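Local coordinates for topoisomerase I-like protein (Leishmania donovani, PDB 2B9S) that probably relaxes supercoiled DNA by transiently cleaving and rejoining one strand, as the large subunit of a heterodimeric type IB topoisomerase, at residues Y344-L347 with Q348-R352; C306-R309 with V310-Q314. All coordinates share one frame; numbering follows the deposited sequence.

Contact 1 of 2, residues Y344-L347 with Q348-R352; sequences YALL and QRFTR
The carbonyl oxygen of L346 is approached by two parts of F350. Its bond from F350 N is the shortest here, 2.8 Å from N to L346 O, and the donor lies in the carbonyl plane. The phenyl ring then folds back over the same oxygen: with CG anti to the carbonyl carbon (chi1 -66°), one ring face covers L346 O, which stands 3.2 Å from F350 CG and is offset toward the rim. L346 CD2 meets F350 CZ at 4.2 Å. The same methyl also lies over one face of the R349 guanidinium, 3.7 Å from R349 NH1, the two side chains running side by side.

On another flank, Q348 reaches back to Y344. Its NE2 comes within 3.5 Å of Y344 CE1, the amide and ring planes being 57° apart. Near the helix end, T351 OG1 donates to L347 O at 2.9 Å, a side-chain bond following the i to i+4 backbone bonds Q348 N to Y344 O and R349 N to A345 O. The pattern is that of the C-terminal turns of an amphipathic alpha-helix, 341-351, whose buried flank, L346 and F350, packs on V279 of helix 272-287.

Contact 2 of 2, residues C306-R309 with V310-Q314; sequences CSLR and VEHIQ
The guanidinium of R309 and the imidazole of H312 meet obliquely, their planes 54° apart. One guanidinium face is covered by H312 CE1, which is 3.5 Å from R309 NH2, while E311 OE2 sits at the guanidinium edge. On the imidazole, E311 CG lies over one face, and the edge receives R309 N and L308 CA.

The edge contact of the arginine is a salt bridge: R309 NE donates to E311 OE2 at 2.6 Å with an N-H...O angle of 164°, and the oxygen is met nearly along its C-O axis. A second bond to the same oxygen, from R309 NH2 at 3.3 Å, is weak, so the pairing is essentially single-pronged. The bend of the arginine at chi3 (-71°) turns its end alongside the glutamate, and NH2 has a second carboxylate partner in D301. With two acids bonded to it and H312 CE1 over one face, the guanidinium is probably restricted in rotation.

R309 and H312 are also joined by two bonds. R309 N donates to H312 ND1 at 3.0 Å, a nearly straight bond with the donor tilted from the ring plane; H312 N returns a bond to R309 O at 2.8 Å, from above the carbonyl plane. ND1 therefore acts as an acceptor, and the ring is fixed against the chain. L308 CD2 adds an apolar touch, 4.2 Å from H312 CB. The backbone bond spans three residues, as in the 3-10 turn 310-312; side-chain bonds brace this turn, which leads into outer strand 313-315 of the three-stranded antiparallel sheet in the catalytic core.

In the fold
Contact 2 precedes contact 1 in the chain, and their centres are 11 Å apart. They meet by apolar packing: L347 CD2 lies 4.0 Å from I313 CD1, and T351 CG2 lies 4.1 Å from V310 CG2, so helix 341-351 rests on the 3-10 turn and the start of strand 313-315. Contact 1 is partly buried, its apolar side chains facing helix 272-287 and that strand, with backbone bonds supplying most of its polar chemistry. Contact 2 is a surface contact built on a charged pair and a histidine. It also lies nearer the bound DNA, about 7 Å between nearest atoms against about 17 Å for contact 1.

Contact 1 of 2, residues Y344-L347 with Q348-R352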
ATOM      1  N   TYR D 344      21.664 -15.476 -19.030  1.00 35.47           N
ATOM      2  CA  TYR D 344      22.923 -14.950 -18.520  1.00 34.47           C
ATOM      3  C   TYR D 344      23.748 -14.268 -19.616  1.00 34.22           C
ATOM      4  O   TYR D 344      24.323 -13.203 -19.372  1.00 36.76           O
ATOM      5  CB  TYR D 344      23.718 -16.048 -17.811  1.00 32.76           C
ATOM      6  CG  TYR D 344      25.006 -15.574 -17.160  1.00 31.50           C
ATOM      7  CD1 TYR D 344      26.170 -15.389 -17.926  1.00 30.66           C
ATOM      8  CD2 TYR D 344      25.069 -15.326 -15.783  1.00 29.47           C
ATOM      9  CE1 TYR D 344      27.360 -14.958 -17.345  1.00 30.82           C
ATOM     10  CE2 TYR D 344      26.255 -14.905 -15.188  1.00 31.40           C
ATOM     11  CZ  TYR D 344      27.397 -14.721 -15.984  1.00 31.70           C
ATOM     12  OH  TYR D 344      28.578 -14.298 -15.428  1.00 32.88           O
ATOM     13  N   ALA D 345      23.777 -14.866 -20.811  1.00 32.72           N
ATOM     14  CA  ALA D 345      24.454 -14.296 -21.980  1.00 33.36           C
ATOM     15  C   ALA D 345      23.795 -13.016 -22.524  1.00 33.57           C
ATOM     16  O   ALA D 345      24.487 -12.085 -22.959  1.00 35.14           O
ATOM     17  CB  ALA D 345      24.547 -15.335 -23.077  1.00 33.57           C
ATOM     18  N   LEU D 346      22.462 -13.007 -22.550  1.00 33.39           N
ATOM     19  CA  LEU D 346      21.661 -11.824 -22.867  1.00 30.85           C
ATOM     20  C   LEU D 346      21.954 -10.657 -21.904  1.00 31.47           C
ATOM     21  O   LEU D 346      22.139  -9.537 -22.346  1.00 32.75           O
ATOM     22  CB  LEU D 346      20.176 -12.178 -22.844  1.00 28.78           C
ATOM     23  CG  LEU D 346      19.564 -12.851 -24.081  1.00 27.09           C
ATOM     24  CD1 LEU D 346      18.120 -13.281 -23.844  1.00 25.74           C
ATOM     25  CD2 LEU D 346      19.655 -11.969 -25.312  1.00 27.68           C
ATOM     26  N   LEU D 347      22.027 -10.941 -20.603  1.00 30.18           N
ATOM     27  CA  LEU D 347      22.407  -9.970 -19.584  1.00 29.71           C
ATOM     28  C   LEU D 347      23.810  -9.372 -19.772  1.00 32.25           C
ATOM     29  O   LEU D 347      24.032  -8.203 -19.424  1.00 32.72           O
ATOM     30  CB  LEU D 347      22.287 -10.590 -18.182  1.00 27.21           C
ATOM     31  CG  LEU D 347      20.872 -10.856 -17.642  1.00 27.10           C
ATOM     32  CD1 LEU D 347      20.918 -11.544 -16.269  1.00 23.62           C
ATOM     33  CD2 LEU D 347      20.013  -9.563 -17.607  1.00 23.20           C
ATOM     34  N   GLN D 348      24.750 -10.166 -20.293  1.00 32.19           N
ATOM     35  CA  GLN D 348      26.077  -9.649 -20.643  1.00 33.99           C
ATOM     36  C   GLN D 348      25.959  -8.658 -21.803  1.00 33.06           C
ATOM     37  O   GLN D 348      26.607  -7.634 -21.809  1.00 32.23           O
ATOM     38  CB  GLN D 348      27.047 -10.786 -21.007  1.00 34.85           C
ATOM     39  CG  GLN D 348      27.374 -11.757 -19.853  1.00 36.51           C
ATOM     40  CD  GLN D 348      28.219 -12.935 -20.310  1.00 37.70           C
ATOM     41  OE1 GLN D 348      27.872 -13.636 -21.268  1.00 38.46           O
ATOM     42  NE2 GLN D 348      29.346 -13.149 -19.636  1.00 38.00           N
ATOM     43  N   ARG D 349      25.127  -8.983 -22.780  1.00 33.76           N
ATOM     44  CA  ARG D 349      24.834  -8.099 -23.884  1.00 38.47           C
ATOM     45  C   ARG D 349      24.190  -6.795 -23.387  1.00 36.62           C
ATOM     46  O   ARG D 349      24.561  -5.693 -23.831  1.00 36.82           O
ATOM     47  CB  ARG D 349      23.920  -8.804 -24.901  1.00 39.73           C
ATOM     48  CG  ARG D 349      23.942  -8.180 -26.289  1.00 45.35           C
ATOM     49  CD  ARG D 349      23.188  -9.031 -27.326  1.00 47.68           C
ATOM     50  NE  ARG D 349      21.857  -8.491 -27.677  1.00 52.16           N
ATOM     51  CZ  ARG D 349      20.868  -9.221 -28.203  1.00 53.26           C
ATOM     52  NH1 ARG D 349      21.051 -10.525 -28.428  1.00 54.70           N
ATOM     53  NH2 ARG D 349      19.697  -8.659 -28.502  1.00 53.17           N
ATOM     54  N   PHE D 350      23.240  -6.928 -22.458  1.00 34.01           N
ATOM     55  CA  PHE D 350      22.431  -5.804 -21.988  1.00 31.26           C
ATOM     56  C   PHE D 350      23.214  -4.828 -21.123  1.00 31.44           C
ATOM     57  O   PHE D 350      22.725  -3.736 -20.859  1.00 33.35           O
ATOM     58  CB  PHE D 350      21.199  -6.287 -21.194  1.00 27.25           C
ATOM     59  CG  PHE D 350      20.188  -7.041 -22.009  1.00 26.24           C
ATOM     60  CD1 PHE D 350      20.252  -7.067 -23.405  1.00 25.34           C
ATOM     61  CD2 PHE D 350      19.146  -7.721 -21.374  1.00 25.61           C
ATOM     62  CE1 PHE D 350      19.318  -7.774 -24.141  1.00 26.14           C
ATOM     63  CE2 PHE D 350      18.192  -8.418 -22.109  1.00 25.01           C
ATOM     64  CZ  PHE D 350      18.272  -8.446 -23.490  1.00 25.81           C
ATOM     65  N   THR D 351      24.402  -5.231 -20.663  1.00 30.62           N
ATOM     66  CA  THR D 351      25.190  -4.408 -19.746  1.00 30.61           C
ATOM     67  C   THR D 351      26.606  -4.066 -20.201  1.00 31.78           C
ATOM     68  O   THR D 351      27.271  -3.283 -19.535  1.00 32.92           O
ATOM     69  CB  THR D 351      25.322  -5.051 -18.315  1.00 29.52           C
ATOM     70  OG1 THR D 351      25.944  -6.339 -18.403  1.00 29.72           O
ATOM     71  CG2 THR D 351      23.975  -5.200 -17.639  1.00 29.00           C
ATOM     72  N   ARG D 352      27.085  -4.625 -21.310  1.00 34.93           N
ATOM     73  CA  ARG D 352      28.541  -4.666 -21.504  1.00 38.55           C
ATOM     74  C   ARG D 352      29.312  -3.326 -21.414  1.00 39.47           C
ATOM     75  O   ARG D 352      30.296  -3.217 -20.659  1.00 43.56           O
ATOM     76  CB  ARG D 352      28.977  -5.522 -22.712  1.00 40.75           C
ATOM     77  CG  ARG D 352      28.717  -4.960 -24.087  1.00 42.93           C
ATOM     78  CD  ARG D 352      29.499  -5.748 -25.111  1.00 44.52           C
ATOM     79  NE  ARG D 352      30.807  -5.163 -25.409  1.00 46.93           N
ATOM     80  CZ  ARG D 352      31.094  -4.565 -26.565  1.00 49.33           C
ATOM     81  NH1 ARG D 352      30.142  -4.493 -27.493  1.00 51.25           N
ATOM     82  NH2 ARG D 352      32.309  -4.043 -26.809  1.00 47.10           N
TER

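Contact 2 of 2, residues C306-R309 with V310-Q314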
ATOM      1  N   CYS D 306      11.354  -3.624 -14.918  1.00 28.64           N
ATOM      2  CA  CYS D 306      11.605  -2.804 -16.095  1.00 28.65           C
ATOM      3  C   CYS D 306      12.536  -1.613 -15.838  1.00 28.33           C
ATOM      4  O   CYS D 306      13.066  -1.031 -16.795  1.00 29.70           O
ATOM      5  CB  CYS D 306      10.285  -2.325 -16.720  1.00 28.25           C
ATOM      6  SG  CYS D 306       9.159  -3.658 -17.313  1.00 30.89           S
ATOM      7  N   SER D 307      12.750  -1.262 -14.569  1.00 27.39           N
ATOM      8  CA  SER D 307      13.614  -0.123 -14.224  1.00 25.99           C
ATOM      9  C   SER D 307      14.975  -0.503 -13.575  1.00 25.63           C
ATOM     10  O   SER D 307      15.719   0.365 -13.099  1.00 24.65           O
ATOM     11  CB  SER D 307      12.835   0.906 -13.384  1.00 23.76           C
ATOM     12  OG  SER D 307      12.343   0.331 -12.196  1.00 24.63           O
ATOM     13  N   LEU D 308      15.306  -1.794 -13.553  1.00 26.49           N
ATOM     14  CA  LEU D 308      16.624  -2.212 -13.053  1.00 26.54           C
ATOM     15  C   LEU D 308      17.739  -1.532 -13.849  1.00 26.04           C
ATOM     16  O   LEU D 308      17.648  -1.385 -15.055  1.00 24.33           O
ATOM     17  CB  LEU D 308      16.804  -3.729 -13.083  1.00 25.73           C
ATOM     18  CG  LEU D 308      15.862  -4.576 -12.224  1.00 27.19           C
ATOM     19  CD1 LEU D 308      15.865  -6.025 -12.720  1.00 25.41           C
ATOM     20  CD2 LEU D 308      16.182  -4.469 -10.708  1.00 24.65           C
ATOM     21  N   ARG D 309      18.773  -1.098 -13.136  1.00 26.67           N
ATOM     22  CA  ARG D 309      19.921  -0.429 -13.734  1.00 26.60           C
ATOM     23  C   ARG D 309      21.138  -1.365 -13.641  1.00 26.68           C
ATOM     24  O   ARG D 309      21.137  -2.337 -12.869  1.00 24.36           O
ATOM     25  CB  ARG D 309      20.198   0.907 -13.030  1.00 25.07           C
ATOM     26  CG  ARG D 309      19.050   1.937 -13.138  1.00 27.20           C
ATOM     27  CD  ARG D 309      19.453   3.294 -12.601  1.00 26.05           C
ATOM     28  NE  ARG D 309      19.581   3.287 -11.148  1.00 28.56           N
ATOM     29  CZ  ARG D 309      18.613   3.632 -10.289  1.00 28.38           C
ATOM     30  NH1 ARG D 309      17.417   4.007 -10.728  1.00 28.37           N
ATOM     31  NH2 ARG D 309      18.842   3.577  -8.985  1.00 27.93           N
ATOM     32  N   VAL D 310      22.168  -1.051 -14.423  1.00 26.97           N
ATOM     33  CA  VAL D 310      23.400  -1.840 -14.455  1.00 27.82           C
ATOM     34  C   VAL D 310      23.973  -2.122 -13.052  1.00 29.19           C
ATOM     35  O   VAL D 310      24.384  -3.253 -12.761  1.00 28.53           O
ATOM     36  CB  VAL D 310      24.444  -1.205 -15.428  1.00 27.76           C
ATOM     37  CG1 VAL D 310      25.807  -1.916 -15.331  1.00 24.87           C
ATOM     38  CG2 VAL D 310      23.889  -1.225 -16.855  1.00 26.94           C
ATOM     39  N   GLU D 311      23.968  -1.102 -12.191  1.00 28.96           N
ATOM     40  CA  GLU D 311      24.371  -1.233 -10.786  1.00 30.95           C
ATOM     41  C   GLU D 311      23.587  -2.256  -9.927  1.00 29.76           C
ATOM     42  O   GLU D 311      24.035  -2.623  -8.839  1.00 29.31           O
ATOM     43  CB  GLU D 311      24.302   0.135 -10.109  1.00 31.90           C
ATOM     44  CG  GLU D 311      22.888   0.769 -10.090  1.00 34.54           C
ATOM     45  CD  GLU D 311      22.910   2.263  -9.763  1.00 36.16           C
ATOM     46  OE1 GLU D 311      23.922   2.733  -9.184  1.00 39.65           O
ATOM     47  OE2 GLU D 311      21.929   2.979 -10.095  1.00 36.78           O
ATOM     48  N   HIS D 312      22.420  -2.693 -10.392  1.00 28.95           N
ATOM     49  CA  HIS D 312      21.538  -3.526  -9.553  1.00 26.63           C
ATOM     50  C   HIS D 312      21.788  -4.998  -9.704  1.00 27.35           C
ATOM     51  O   HIS D 312      21.315  -5.773  -8.881  1.00 26.30           O
ATOM     52  CB  HIS D 312      20.057  -3.227  -9.814  1.00 22.78           C
ATOM     53  CG  HIS D 312      19.656  -1.855  -9.390  1.00 21.43           C
ATOM     54  ND1 HIS D 312      18.878  -1.036 -10.168  1.00 20.79           N
ATOM     55  CD2 HIS D 312      19.987  -1.130  -8.296  1.00 22.32           C
ATOM     56  CE1 HIS D 312      18.721   0.124  -9.562  1.00 22.02           C
ATOM     57  NE2 HIS D 312      19.388   0.093  -8.424  1.00 20.51           N
ATOM     58  N   ILE D 313      22.499  -5.378 -10.775  1.00 29.28           N
ATOM     59  CA  ILE D 313      22.920  -6.770 -10.987  1.00 30.60           C
ATOM     60  C   ILE D 313      24.441  -6.917 -11.107  1.00 32.62           C
ATOM     61  O   ILE D 313      25.148  -6.009 -11.535  1.00 30.71           O
ATOM     62  CB  ILE D 313      22.199  -7.464 -12.191  1.00 31.16           C
ATOM     63  CG1 ILE D 313      22.700  -6.917 -13.535  1.00 30.95           C
ATOM     64  CG2 ILE D 313      20.640  -7.417 -12.037  1.00 29.93           C
ATOM     65  CD1 ILE D 313      22.187  -7.700 -14.751  1.00 32.83           C
ATOM     66  N   GLN D 314      24.930  -8.087 -10.715  1.00 36.46           N
ATOM     67  CA  GLN D 314      26.341  -8.410 -10.781  1.00 37.73           C
ATOM     68  C   GLN D 314      26.443  -9.830 -11.340  1.00 37.30           C
ATOM     69  O   GLN D 314      25.817 -10.751 -10.817  1.00 35.12           O
ATOM     70  CB  GLN D 314      26.940  -8.307  -9.385  1.00 40.69           C
ATOM     71  CG  GLN D 314      28.432  -8.363  -9.308  1.00 46.26           C
ATOM     72  CD  GLN D 314      28.914  -8.239  -7.877  1.00 49.41           C
ATOM     73  OE1 GLN D 314      28.216  -7.678  -7.025  1.00 51.75           O
ATOM     74  NE2 GLN D 314      30.107  -8.765  -7.597  1.00 49.69           N
TER